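Local coordinates for cryptochrome DASH (Arabidopsis thaliana, PDB 2J4D), which repairs cyclobutane pyrimidine dimers in single-stranded DNA, binds DNA without sequence specificity, carries FAD and a folate antenna, and may serve as a photoreceptor, at residues E24-P29 / Y303-R308; G40-W45 / T138-K143; V52-A57 / S209-P214; M110-N115 / L215-T220. One frame throughout, in Å; residues are numbered along the deposited sequence.

Interaction 1: residues E24-P29 / Y303-R308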
loop_
_atom_site.group_PDB
_atom_site.type_symbol
_atom_site.label_atom_id
_atom_site.label_comp_id
_atom_site.label_asym_id
_atom_site.label_seq_id
_atom_site.Cartn_x
_atom_site.Cartn_y
_atom_site.Cartn_z
ATOM N N GLU A 24 -17.573 15.107 6.415
ATOM C CA GLU A 24 -18.638 16.075 6.212
ATOM C C GLU A 24 -18.635 16.562 4.765
ATOM O O GLU A 24 -19.670 16.581 4.099
ATOM C CB GLU A 24 -18.411 17.250 7.161
ATOM C CG GLU A 24 -19.652 17.938 7.653
ATOM C CD GLU A 24 -19.364 18.797 8.873
ATOM O OE1 GLU A 24 -18.614 19.791 8.739
ATOM O OE2 GLU A 24 -19.873 18.465 9.968
ATOM N N ARG A 25 -17.460 16.938 4.272
ATOM C CA ARG A 25 -17.343 17.439 2.911
ATOM C C ARG A 25 -17.829 16.470 1.838
ATOM O O ARG A 25 -18.391 16.892 0.832
ATOM C CB ARG A 25 -15.892 17.837 2.602
ATOM C CG ARG A 25 -15.707 18.376 1.178
ATOM C CD ARG A 25 -14.262 18.739 0.859
ATOM N NE ARG A 25 -13.770 19.804 1.727
ATOM C CZ ARG A 25 -12.917 19.617 2.728
ATOM N NH1 ARG A 25 -12.452 18.399 2.984
ATOM N NH2 ARG A 25 -12.541 20.645 3.478
ATOM N N TYR A 26 -17.628 15.174 2.047
ATOM C CA TYR A 26 -18.034 14.190 1.049
ATOM C C TYR A 26 -19.295 13.391 1.381
ATOM O O TYR A 26 -19.636 12.448 0.674
ATOM C CB TYR A 26 -16.868 13.231 0.792
ATOM C CG TYR A 26 -15.681 13.916 0.146
ATOM C CD1 TYR A 26 -15.633 14.116 -1.234
ATOM C CD2 TYR A 26 -14.644 14.428 0.919
ATOM C CE1 TYR A 26 -14.575 14.821 -1.828
ATOM C CE2 TYR A 26 -13.590 15.131 0.342
ATOM C CZ TYR A 26 -13.562 15.327 -1.031
ATOM O OH TYR A 26 -12.528 16.047 -1.596
ATOM N N ALA A 27 -19.994 13.779 2.440
ATOM C CA ALA A 27 -21.208 13.074 2.856
ATOM C C ALA A 27 -22.322 13.096 1.808
ATOM O O ALA A 27 -22.475 14.074 1.072
ATOM C CB ALA A 27 -21.720 13.669 4.164
ATOM N N LEU A 28 -23.092 12.011 1.739
ATOM C CA LEU A 28 -24.202 11.918 0.795
ATOM C C LEU A 28 -25.275 12.877 1.311
ATOM O O LEU A 28 -25.787 12.702 2.412
ATOM C CB LEU A 28 -24.769 10.493 0.767
ATOM C CG LEU A 28 -25.175 9.841 -0.565
ATOM C CD1 LEU A 28 -26.296 8.840 -0.299
ATOM C CD2 LEU A 28 -25.643 10.869 -1.566
ATOM N N PRO A 29 -25.632 13.896 0.512
ATOM C CA PRO A 29 -26.640 14.902 0.872
ATOM C C PRO A 29 -27.930 14.311 1.427
ATOM O O PRO A 29 -28.457 14.772 2.444
ATOM C CB PRO A 29 -26.872 15.647 -0.442
ATOM C CG PRO A 29 -25.546 15.529 -1.130
ATOM C CD PRO A 29 -25.190 14.085 -0.879
ATOM N N TYR A 303 -7.747 12.638 -5.840
ATOM C CA TYR A 303 -7.933 13.427 -7.057
ATOM C C TYR A 303 -8.843 14.633 -6.812
ATOM O O TYR A 303 -8.561 15.745 -7.266
ATOM C CB TYR A 303 -8.522 12.555 -8.170
ATOM C CG TYR A 303 -8.834 13.324 -9.433
ATOM C CD1 TYR A 303 -7.823 13.946 -10.163
ATOM C CD2 TYR A 303 -10.146 13.442 -9.893
ATOM C CE1 TYR A 303 -8.111 14.674 -11.328
ATOM C CE2 TYR A 303 -10.443 14.166 -11.055
ATOM C CZ TYR A 303 -9.422 14.778 -11.760
ATOM O OH TYR A 303 -9.711 15.508 -12.888
ATOM N N GLU A 304 -9.937 14.422 -6.096
ATOM C CA GLU A 304 -10.841 15.524 -5.820
ATOM C C GLU A 304 -10.180 16.574 -4.939
ATOM O O GLU A 304 -10.459 17.760 -5.082
ATOM C CB GLU A 304 -12.133 15.013 -5.184
ATOM C CG GLU A 304 -13.032 14.318 -6.196
ATOM C CD GLU A 304 -14.458 14.140 -5.708
ATOM O OE1 GLU A 304 -14.874 12.986 -5.501
ATOM O OE2 GLU A 304 -15.161 15.161 -5.535
ATOM N N GLU A 305 -9.300 16.143 -4.036
ATOM C CA GLU A 305 -8.596 17.081 -3.167
ATOM C C GLU A 305 -7.606 17.880 -4.014
ATOM O O GLU A 305 -7.426 19.086 -3.805
ATOM C CB GLU A 305 -7.862 16.330 -2.053
ATOM C CG GLU A 305 -8.785 15.800 -0.972
ATOM C CD GLU A 305 -9.449 16.916 -0.175
ATOM O OE1 GLU A 305 -8.722 17.743 0.413
ATOM O OE2 GLU A 305 -10.696 16.966 -0.135
ATOM N N VAL A 306 -6.965 17.205 -4.967
ATOM C CA VAL A 306 -6.029 17.870 -5.878
ATOM C C VAL A 306 -6.791 18.895 -6.739
ATOM O O VAL A 306 -6.297 19.999 -6.997
ATOM C CB VAL A 306 -5.328 16.852 -6.816
ATOM C CG1 VAL A 306 -4.585 17.588 -7.932
ATOM C CG2 VAL A 306 -4.346 15.996 -6.026
ATOM N N GLN A 307 -7.987 18.532 -7.189
ATOM C CA GLN A 307 -8.790 19.450 -7.997
ATOM C C GLN A 307 -9.112 20.700 -7.193
ATOM O O GLN A 307 -9.037 21.822 -7.703
ATOM C CB GLN A 307 -10.112 18.806 -8.417
ATOM C CG GLN A 307 -10.020 17.737 -9.495
ATOM C CD GLN A 307 -11.393 17.166 -9.808
ATOM O OE1 GLN A 307 -12.075 16.622 -8.926
ATOM N NE2 GLN A 307 -11.813 17.297 -11.062
ATOM N N ARG A 308 -9.495 20.508 -5.936
ATOM C CA ARG A 308 -9.826 21.643 -5.093
ATOM C C ARG A 308 -8.590 22.508 -4.860
ATOM O O ARG A 308 -8.671 23.743 -4.868
ATOM C CB ARG A 308 -10.417 21.180 -3.757
ATOM C CG ARG A 308 -11.015 22.350 -2.975
ATOM C CD ARG A 308 -11.943 21.926 -1.844
ATOM N NE ARG A 308 -11.220 21.633 -0.612
ATOM C CZ ARG A 308 -10.864 20.415 -0.235
ATOM N NH1 ARG A 308 -11.173 19.378 -1.000
ATOM N NH2 ARG A 308 -10.201 20.236 0.903
HETATM O O HOH W 1 -13.427 18.882 -2.693
#

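Interaction 2: residues G40-W45 / T138-K143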
loop_
_atom_site.group_PDB
_atom_site.type_symbol
_atom_site.label_atom_id
_atom_site.label_comp_id
_atom_site.label_asym_id
_atom_site.label_seq_id
_atom_site.Cartn_x
_atom_site.Cartn_y
_atom_site.Cartn_z
ATOM N N GLY A 40 -33.430 -7.171 3.315
ATOM C CA GLY A 40 -32.702 -8.172 4.075
ATOM C C GLY A 40 -31.283 -7.864 4.516
ATOM O O GLY A 40 -30.771 -6.752 4.353
ATOM N N VAL A 41 -30.642 -8.886 5.065
ATOM C CA VAL A 41 -29.286 -8.777 5.574
ATOM C C VAL A 41 -28.193 -8.980 4.530
ATOM O O VAL A 41 -28.320 -9.805 3.624
ATOM C CB VAL A 41 -29.055 -9.802 6.704
ATOM C CG1 VAL A 41 -27.605 -9.748 7.179
ATOM C CG2 VAL A 41 -30.006 -9.522 7.857
ATOM N N THR A 42 -27.116 -8.211 4.668
ATOM C CA THR A 42 -25.967 -8.345 3.784
ATOM C C THR A 42 -24.717 -8.310 4.657
ATOM O O THR A 42 -24.705 -7.703 5.731
ATOM C CB THR A 42 -25.868 -7.202 2.744
ATOM O OG1 THR A 42 -24.801 -7.488 1.827
ATOM C CG2 THR A 42 -25.569 -5.872 3.425
ATOM N N ILE A 43 -23.674 -8.984 4.202
ATOM C CA ILE A 43 -22.417 -8.996 4.922
ATOM C C ILE A 43 -21.428 -8.213 4.070
ATOM O O ILE A 43 -21.367 -8.416 2.858
ATOM C CB ILE A 43 -21.893 -10.442 5.102
ATOM C CG1 ILE A 43 -22.764 -11.180 6.125
ATOM C CG2 ILE A 43 -20.407 -10.420 5.517
ATOM C CD1 ILE A 43 -22.525 -12.688 6.192
ATOM N N LEU A 44 -20.688 -7.300 4.695
ATOM C CA LEU A 44 -19.668 -6.527 3.991
ATOM C C LEU A 44 -18.321 -7.074 4.462
ATOM O O LEU A 44 -17.948 -6.933 5.630
ATOM C CB LEU A 44 -19.764 -5.034 4.330
ATOM C CG LEU A 44 -18.697 -4.128 3.693
ATOM C CD1 LEU A 44 -18.708 -4.264 2.173
ATOM C CD2 LEU A 44 -18.971 -2.676 4.102
ATOM N N TRP A 45 -17.603 -7.706 3.544
ATOM C CA TRP A 45 -16.309 -8.308 3.852
ATOM C C TRP A 45 -15.151 -7.381 3.469
ATOM O O TRP A 45 -14.900 -7.130 2.287
ATOM C CB TRP A 45 -16.215 -9.663 3.134
ATOM C CG TRP A 45 -14.865 -10.328 3.147
ATOM C CD1 TRP A 45 -13.938 -10.304 4.146
ATOM C CD2 TRP A 45 -14.308 -11.133 2.102
ATOM N NE1 TRP A 45 -12.831 -11.045 3.785
ATOM C CE2 TRP A 45 -13.035 -11.564 2.536
ATOM C CE3 TRP A 45 -14.768 -11.537 0.837
ATOM C CZ2 TRP A 45 -12.208 -12.380 1.749
ATOM C CZ3 TRP A 45 -13.950 -12.349 0.056
ATOM C CH2 TRP A 45 -12.683 -12.761 0.516
ATOM N N THR A 138 -26.331 -11.721 0.525
ATOM C CA THR A 138 -25.107 -11.466 -0.213
ATOM C C THR A 138 -23.921 -11.145 0.685
ATOM O O THR A 138 -24.079 -10.804 1.858
ATOM C CB THR A 138 -25.291 -10.245 -1.115
ATOM O OG1 THR A 138 -25.723 -9.145 -0.303
ATOM C CG2 THR A 138 -26.334 -10.492 -2.179
ATOM N N VAL A 139 -22.729 -11.283 0.115
ATOM C CA VAL A 139 -21.493 -10.912 0.790
ATOM C C VAL A 139 -20.820 -10.023 -0.256
ATOM O O VAL A 139 -20.549 -10.471 -1.373
ATOM C CB VAL A 139 -20.570 -12.109 1.084
ATOM C CG1 VAL A 139 -19.243 -11.599 1.664
ATOM C CG2 VAL A 139 -21.238 -13.065 2.066
ATOM N N PHE A 140 -20.603 -8.762 0.100
ATOM C CA PHE A 140 -19.963 -7.787 -0.780
ATOM C C PHE A 140 -18.501 -7.610 -0.386
ATOM O O PHE A 140 -18.163 -7.636 0.795
ATOM C CB PHE A 140 -20.664 -6.428 -0.660
ATOM C CG PHE A 140 -21.947 -6.335 -1.430
ATOM C CD1 PHE A 140 -21.932 -6.092 -2.797
ATOM C CD2 PHE A 140 -23.171 -6.509 -0.791
ATOM C CE1 PHE A 140 -23.123 -6.021 -3.522
ATOM C CE2 PHE A 140 -24.365 -6.440 -1.506
ATOM C CZ PHE A 140 -24.340 -6.195 -2.876
ATOM N N ALA A 141 -17.640 -7.423 -1.381
ATOM C CA ALA A 141 -16.225 -7.206 -1.126
ATOM C C ALA A 141 -15.601 -6.620 -2.378
ATOM O O ALA A 141 -16.182 -6.681 -3.463
ATOM C CB ALA A 141 -15.537 -8.516 -0.767
ATOM N N HIS A 142 -14.421 -6.036 -2.222
ATOM C CA HIS A 142 -13.721 -5.482 -3.364
ATOM C C HIS A 142 -12.971 -6.601 -4.053
ATOM O O HIS A 142 -12.464 -7.514 -3.405
ATOM C CB HIS A 142 -12.749 -4.394 -2.920
ATOM C CG HIS A 142 -13.404 -3.066 -2.726
ATOM N ND1 HIS A 142 -13.939 -2.344 -3.772
ATOM C CD2 HIS A 142 -13.630 -2.336 -1.611
ATOM C CE1 HIS A 142 -14.465 -1.224 -3.308
ATOM N NE2 HIS A 142 -14.291 -1.194 -1.998
ATOM N N LYS A 143 -12.909 -6.519 -5.376
ATOM C CA LYS A 143 -12.222 -7.508 -6.192
ATOM C C LYS A 143 -10.718 -7.312 -6.081
ATOM O O LYS A 143 -10.232 -6.179 -6.121
ATOM C CB LYS A 143 -12.633 -7.332 -7.655
ATOM C CG LYS A 143 -12.020 -8.352 -8.622
ATOM C CD LYS A 143 -12.780 -9.679 -8.568
ATOM C CE LYS A 143 -12.136 -10.732 -9.462
ATOM N NZ LYS A 143 -10.830 -11.185 -8.899
HETATM O O HOH W 2 -13.390 -6.012 0.530
#

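Interaction 3: residues V52-A57 / S209-P214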
loop_
_atom_site.group_PDB
_atom_site.type_symbol
_atom_site.label_atom_id
_atom_site.label_comp_id
_atom_site.label_asym_id
_atom_site.label_seq_id
_atom_site.Cartn_x
_atom_site.Cartn_y
_atom_site.Cartn_z
ATOM N N VAL A 52 -14.345 4.131 5.159
ATOM C CA VAL A 52 -15.764 4.365 4.967
ATOM C C VAL A 52 -15.910 5.258 3.735
ATOM O O VAL A 52 -16.750 5.006 2.873
ATOM C CB VAL A 52 -16.381 5.074 6.195
ATOM C CG1 VAL A 52 -17.808 5.496 5.896
ATOM C CG2 VAL A 52 -16.351 4.144 7.388
ATOM N N LEU A 53 -15.072 6.286 3.633
ATOM C CA LEU A 53 -15.136 7.201 2.491
ATOM C C LEU A 53 -14.911 6.536 1.139
ATOM O O LEU A 53 -14.090 5.624 1.008
ATOM C CB LEU A 53 -14.096 8.320 2.618
ATOM C CG LEU A 53 -14.368 9.579 3.436
ATOM C CD1 LEU A 53 -13.209 10.540 3.247
ATOM C CD2 LEU A 53 -15.664 10.236 2.981
ATOM N N ASP A 54 -15.642 7.012 0.135
ATOM C CA ASP A 54 -15.492 6.531 -1.232
ATOM C C ASP A 54 -15.318 5.018 -1.314
ATOM O O ASP A 54 -14.409 4.518 -1.984
ATOM C CB ASP A 54 -14.291 7.247 -1.866
ATOM C CG ASP A 54 -14.095 6.886 -3.324
ATOM O OD1 ASP A 54 -15.103 6.730 -4.040
ATOM O OD2 ASP A 54 -12.931 6.775 -3.759
ATOM N N ASN A 55 -16.197 4.297 -0.629
ATOM C CA ASN A 55 -16.157 2.840 -0.607
ATOM C C ASN A 55 -17.389 2.302 -1.336
ATOM O O ASN A 55 -18.482 2.281 -0.765
ATOM C CB ASN A 55 -16.168 2.337 0.842
ATOM C CG ASN A 55 -15.954 0.834 0.937
ATOM O OD1 ASN A 55 -16.397 0.082 0.080
ATOM N ND2 ASN A 55 -15.282 0.396 1.989
ATOM N N ASP A 56 -17.206 1.873 -2.587
ATOM C CA ASP A 56 -18.303 1.339 -3.393
ATOM C C ASP A 56 -18.899 0.044 -2.864
ATOM O O ASP A 56 -20.096 -0.208 -3.044
ATOM C CB ASP A 56 -17.857 1.102 -4.839
ATOM C CG ASP A 56 -17.748 2.382 -5.627
ATOM O OD1 ASP A 56 -18.548 3.302 -5.371
ATOM O OD2 ASP A 56 -16.875 2.464 -6.509
ATOM N N ALA A 57 -18.076 -0.797 -2.245
ATOM C CA ALA A 57 -18.600 -2.052 -1.708
ATOM C C ALA A 57 -19.580 -1.724 -0.578
ATOM O O ALA A 57 -20.674 -2.292 -0.502
ATOM C CB ALA A 57 -17.457 -2.936 -1.200
ATOM N N SER A 209 -16.120 10.657 -9.999
ATOM C CA SER A 209 -16.219 11.401 -8.746
ATOM C C SER A 209 -16.192 10.332 -7.662
ATOM O O SER A 209 -16.565 9.184 -7.912
ATOM C CB SER A 209 -17.554 12.159 -8.668
ATOM O OG SER A 209 -17.672 13.100 -9.716
ATOM N N SER A 210 -15.755 10.693 -6.463
ATOM C CA SER A 210 -15.717 9.713 -5.392
ATOM C C SER A 210 -17.158 9.410 -4.985
ATOM O O SER A 210 -18.036 10.265 -5.101
ATOM C CB SER A 210 -14.913 10.254 -4.202
ATOM O OG SER A 210 -15.569 11.343 -3.587
ATOM N N THR A 211 -17.406 8.186 -4.537
ATOM C CA THR A 211 -18.747 7.791 -4.119
ATOM C C THR A 211 -19.100 8.410 -2.762
ATOM O O THR A 211 -18.326 8.311 -1.803
ATOM C CB THR A 211 -18.854 6.251 -4.048
ATOM O OG1 THR A 211 -18.673 5.710 -5.364
ATOM C CG2 THR A 211 -20.213 5.821 -3.513
ATOM N N ARG A 212 -20.260 9.063 -2.692
ATOM C CA ARG A 212 -20.711 9.703 -1.458
ATOM C C ARG A 212 -21.409 8.694 -0.565
ATOM O O ARG A 212 -22.273 7.947 -1.014
ATOM C CB ARG A 212 -21.664 10.865 -1.756
ATOM C CG ARG A 212 -21.077 11.900 -2.689
ATOM C CD ARG A 212 -19.666 12.274 -2.277
ATOM N NE ARG A 212 -18.818 12.487 -3.446
ATOM C CZ ARG A 212 -18.321 13.662 -3.814
ATOM N NH1 ARG A 212 -18.578 14.752 -3.097
ATOM N NH2 ARG A 212 -17.575 13.747 -4.908
ATOM N N ILE A 213 -21.030 8.694 0.705
ATOM C CA ILE A 213 -21.565 7.760 1.681
ATOM C C ILE A 213 -22.460 8.469 2.696
ATOM O O ILE A 213 -22.093 9.517 3.234
ATOM C CB ILE A 213 -20.407 7.075 2.448
ATOM C CG1 ILE A 213 -19.438 6.404 1.464
ATOM C CG2 ILE A 213 -20.962 6.075 3.442
ATOM C CD1 ILE A 213 -20.049 5.286 0.608
ATOM N N PRO A 214 -23.644 7.904 2.980
ATOM C CA PRO A 214 -24.547 8.536 3.951
ATOM C C PRO A 214 -23.991 8.532 5.366
ATOM O O PRO A 214 -23.183 7.675 5.725
ATOM C CB PRO A 214 -25.829 7.713 3.825
ATOM C CG PRO A 214 -25.344 6.370 3.362
ATOM C CD PRO A 214 -24.277 6.732 2.351
HETATM O O HOH W 3 -16.954 9.444 0.126
#

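Interaction 4: residues M110-N115 / L215-T220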
loop_
_atom_site.group_PDB
_atom_site.type_symbol
_atom_site.label_atom_id
_atom_site.label_comp_id
_atom_site.label_asym_id
_atom_site.label_seq_id
_atom_site.Cartn_x
_atom_site.Cartn_y
_atom_site.Cartn_z
ATOM N N MET A 110 -18.736 2.826 13.705
ATOM C CA MET A 110 -19.635 3.106 14.818
ATOM C C MET A 110 -20.237 4.505 14.712
ATOM O O MET A 110 -21.400 4.716 15.054
ATOM C CB MET A 110 -18.903 2.950 16.148
ATOM C CG MET A 110 -18.511 1.516 16.437
ATOM S SD MET A 110 -17.703 1.317 18.016
ATOM C CE MET A 110 -18.091 -0.355 18.366
ATOM N N LYS A 111 -19.458 5.462 14.223
ATOM C CA LYS A 111 -19.974 6.819 14.097
ATOM C C LYS A 111 -21.142 6.898 13.121
ATOM O O LYS A 111 -21.967 7.812 13.206
ATOM C CB LYS A 111 -18.858 7.774 13.678
ATOM C CG LYS A 111 -17.706 7.773 14.668
ATOM C CD LYS A 111 -16.729 8.908 14.444
ATOM C CE LYS A 111 -16.143 8.880 13.051
ATOM N NZ LYS A 111 -14.913 9.717 12.994
ATOM N N ARG A 112 -21.217 5.941 12.203
ATOM C CA ARG A 112 -22.299 5.914 11.228
ATOM C C ARG A 112 -23.385 4.897 11.598
ATOM O O ARG A 112 -24.219 4.538 10.764
ATOM C CB ARG A 112 -21.751 5.604 9.833
ATOM C CG ARG A 112 -20.542 6.448 9.463
ATOM C CD ARG A 112 -20.718 7.200 8.161
ATOM N NE ARG A 112 -19.503 7.944 7.831
ATOM C CZ ARG A 112 -19.342 8.705 6.750
ATOM N NH1 ARG A 112 -20.326 8.838 5.866
ATOM N NH2 ARG A 112 -18.187 9.333 6.551
ATOM N N GLY A 113 -23.369 4.428 12.843
ATOM C CA GLY A 113 -24.383 3.477 13.280
ATOM C C GLY A 113 -24.110 2.001 13.040
ATOM O O GLY A 113 -25.004 1.167 13.190
ATOM N N LEU A 114 -22.885 1.657 12.664
ATOM C CA LEU A 114 -22.550 0.252 12.427
ATOM C C LEU A 114 -21.476 -0.164 13.414
ATOM O O LEU A 114 -21.289 0.466 14.449
ATOM C CB LEU A 114 -22.023 0.060 10.995
ATOM C CG LEU A 114 -22.982 0.333 9.833
ATOM C CD1 LEU A 114 -22.213 0.341 8.518
ATOM C CD2 LEU A 114 -24.076 -0.731 9.807
ATOM N N ASN A 115 -20.777 -1.240 13.089
ATOM C CA ASN A 115 -19.679 -1.717 13.914
ATOM C C ASN A 115 -18.913 -2.676 13.020
ATOM O O ASN A 115 -19.336 -2.952 11.901
ATOM C CB ASN A 115 -20.180 -2.468 15.147
ATOM C CG ASN A 115 -19.115 -2.579 16.234
ATOM O OD1 ASN A 115 -17.915 -2.500 15.963
ATOM N ND2 ASN A 115 -19.553 -2.773 17.471
ATOM N N LEU A 215 -24.422 9.498 6.169
ATOM C CA LEU A 215 -23.957 9.604 7.547
ATOM C C LEU A 215 -24.561 8.524 8.435
ATOM O O LEU A 215 -24.019 8.202 9.486
ATOM C CB LEU A 215 -24.291 10.989 8.109
ATOM C CG LEU A 215 -23.484 12.135 7.489
ATOM C CD1 LEU A 215 -23.925 13.469 8.083
ATOM C CD2 LEU A 215 -22.002 11.897 7.743
ATOM N N SER A 216 -25.683 7.963 8.003
ATOM C CA SER A 216 -26.364 6.910 8.756
ATOM C C SER A 216 -26.365 5.648 7.905
ATOM O O SER A 216 -26.962 5.625 6.827
ATOM C CB SER A 216 -27.805 7.332 9.064
ATOM O OG SER A 216 -28.565 6.238 9.544
ATOM N N LEU A 217 -25.702 4.603 8.391
ATOM C CA LEU A 217 -25.600 3.346 7.650
ATOM C C LEU A 217 -26.198 2.139 8.363
ATOM O O LEU A 217 -26.303 1.058 7.775
ATOM C CB LEU A 217 -24.131 3.052 7.347
ATOM C CG LEU A 217 -23.380 4.031 6.443
ATOM C CD1 LEU A 217 -21.889 3.702 6.467
ATOM C CD2 LEU A 217 -23.927 3.946 5.030
ATOM N N GLY A 218 -26.560 2.314 9.633
ATOM C CA GLY A 218 -27.127 1.220 10.403
ATOM C C GLY A 218 -28.507 0.791 9.935
ATOM O O GLY A 218 -29.063 1.367 8.997
ATOM N N PRO A 219 -29.106 -0.208 10.593
ATOM C CA PRO A 219 -28.560 -0.937 11.737
ATOM C C PRO A 219 -27.817 -2.198 11.307
ATOM O O PRO A 219 -27.798 -2.552 10.128
ATOM C CB PRO A 219 -29.815 -1.284 12.526
ATOM C CG PRO A 219 -30.748 -1.680 11.414
ATOM C CD PRO A 219 -30.499 -0.623 10.334
ATOM N N THR A 220 -27.218 -2.869 12.283
ATOM C CA THR A 220 -26.512 -4.121 12.046
ATOM C C THR A 220 -27.402 -5.186 12.674
ATOM O O THR A 220 -28.380 -4.864 13.349
ATOM C CB THR A 220 -25.184 -4.176 12.799
ATOM O OG1 THR A 220 -25.452 -4.187 14.209
ATOM C CG2 THR A 220 -24.314 -2.971 12.458
HETATM O O HOH W 4 -21.648 9.838 10.858
#

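Interaction 1: residues E24-P29 / Y303-R308
Glu-305 OE2 is gripped by two donors, one from each segment. The phenol of Tyr-26 gives its OH proton to this oxygen over only 2.5 Å, reaching the anti side of the carboxylate close to its plane. Arg-308 NH1 comes to the same OE2 from above that plane, in a nearly straight bond of 2.6 Å, while Arg-308 NH2 holds Glu-305 OE1, so the guanidinium takes the carboxylate end-on. OE1 has a further donor in the indole of Trp-264. The glutamate chain bends at its second torsion (chi2 -66°), which swings the carboxylate from the flank of helix 299-312 toward Tyr-26. The guanidinium of Arg-25 lies flat on that of Arg-308, centres 3.7 Å apart and planes only 10° from parallel. Two like charges meet there, and the shared carboxylate probably makes this tolerable: Arg-25 NH1 lies 3.9 Å from Glu-305 OE2, a long ion pair in which no N-H points at the oxygen. A water joins Tyr-26 OH to Arg-308 NH1. Glu-304 sets its carboxylate at the edge of the tyrosine ring, turned almost perpendicular to it, pairs with Arg-212 through OE2 and bonds the hydroxyl of Ser-210 through OE1. The whole is a salt-bridge network with an arginine-arginine stack, tying the end of helix 12-26 to helix 299-312, with the Glu-305 side chain about 13 Å from the FAD.

Interaction 2: residues G40-W45 / T138-K143
Ile-43 uses both of its backbone polar atoms on strand 138-142: its N donates to Thr-138 O at 3.0 Å, and its O accepts from Phe-140 N at 2.9 Å. Trp-45 N then bonds to Phe-140 O over 2.8 Å, with the donor almost in line with the carbonyl. This is the alternating ladder of parallel strands, here two inner neighbours of the five-stranded sheet of the photolyase alpha/beta domain. Where direct pairing stops, a water takes over, donating to Trp-45 O and accepting from His-142 N. The other edge of strand 41-46 is served by Thr-67 and Leu-69. Among the side chains, the hydroxyls of Thr-42 and Thr-138 bond to each other across 2.9 Å. With OG1 placed opposite its backbone N (chi1 -174°), Thr-42 also sets that oxygen at the edge of the Phe-140 ring, in its plane, 3.2 Å from CD2. On the other face of the sheet Ile-43 and Val-139 lie side by side, pointing the same way, and the methyl of Ala-141 comes to 3.5 Å from Trp-45 CE3. The chemistry therefore implies a pairing in which two buried hydroxyls share one bond, either being the possible donor, and the amides form a ladder, leaving hydrocarbon to meet the helices on both faces.

Interaction 3: residues V52-A57 / S209-P214
The two segments approach most closely at Asp-54 and Thr-211, whose CA atoms are 4.5 Å apart, with Asp-54 at positive phi (41°) and a water bridging Asp-54 N to Thr-211 O. Asp-54 OD1 accepts the backbone N-H of Thr-211 at 2.8 Å, on its anti side but well out of the carboxylate plane; CG stands anti to the aspartate's own N (chi1 -176°), which carries the carboxylate over to this donor. The same OD1 pairs with Arg-300, and OD2 takes the hydroxyl of Ser-298. With the carboxylate of Asp-54 cut back to an alanine, Thr-211 N and Ser-298 OG would probably lose an acceptor and Arg-300 a counter-charge, Asp-56 remaining. Thr-211 turns its OG1 to Asp-56 OD1, apparently at a very short 2.4 Å. These aspartates stand where the loop from strand 41-46 enters helix 56-63, within the alpha/beta photolyase domain; Asn-55 is the N-cap, its OD1 taking Leu-58 N. Across the contact from them, the loop 209-214 is braced by Arg-212, whose NE bonds Ser-210 O over 2.9 Å. Further along, Ile-213 lays CG1 against Val-52 O at 3.3 Å. Its CG2 branch meets Val-52 CG1 at 4.0 Å, methyl to methyl.

Interaction 4: residues M110-N115 / L215-T220
A Schellman motif with Gly-113 as its C-prime residue ends helix 92-111, and the carbonyl of Arg-112 within that turn receives the loop 215-220. Leu-217 N donates to Arg-112 O at 2.8 Å, in the carbonyl plane and nearly straight (167°), while Gly-218 N adds a weak, bent bond to the same oxygen. Glycine suits both positions: Gly-113 has positive phi, and a side chain on Gly-218 would run into Gly-113 O. Arg-112 lies beside Leu-217, the two side chains pointing the same way, with CB 3.9 Å from Leu-217 CD1. Beyond it the guanidinium has Leu-215 CD2 over one face, and NH1 is spent on Pro-214 O. Leu-114 splits its two methyls between different partners. CD1 sits 3.5 Å from Leu-217 CB, and CD2 presses against Thr-220 CG2, also at 3.5 Å, closer than carbons usually pack. OG1 of Thr-220 sits between its backbone N and carbonyl carbon (chi1 66°), which leaves CG2 beside the N, where it meets Leu-114. An alanine in place of Leu-114 is likely to open a gap, leaving Leu-217 CB and Thr-220 CG2 without the methyls that pack on them. Leu-217 continues inward onto Leu-58 and Trp-62 of helix 56-63, Arg-112 makes a cation-pi contact with Phe-23 of helix 12-26, and Pro-219 bonds through its backbone to Ile-68 of strand 67-74.

How the interactions relate
Interaction 2 is the buried sheet core, and its bonds run mainly between backbones. Interaction 3 is buried too but relies on carboxylates, while interactions 1 and 4 reach the surface, one through stacked charges, the other through a helix end and leucines. Interactions 3 and 4 share the loop that runs through 209-220, and interaction 1 touches both of them, packing Ala-27 on Leu-215 of interaction 4. Interaction 2 meets interaction 3 where His-142 approaches Asn-55 and Leu-44 packs on Ala-57, but stays about 14 Å, between nearest atoms, from interaction 1. In these four contacts the ion pairs lie among helices and loops, while the strand pair is held by amides, hydroxyls and apolar side chains.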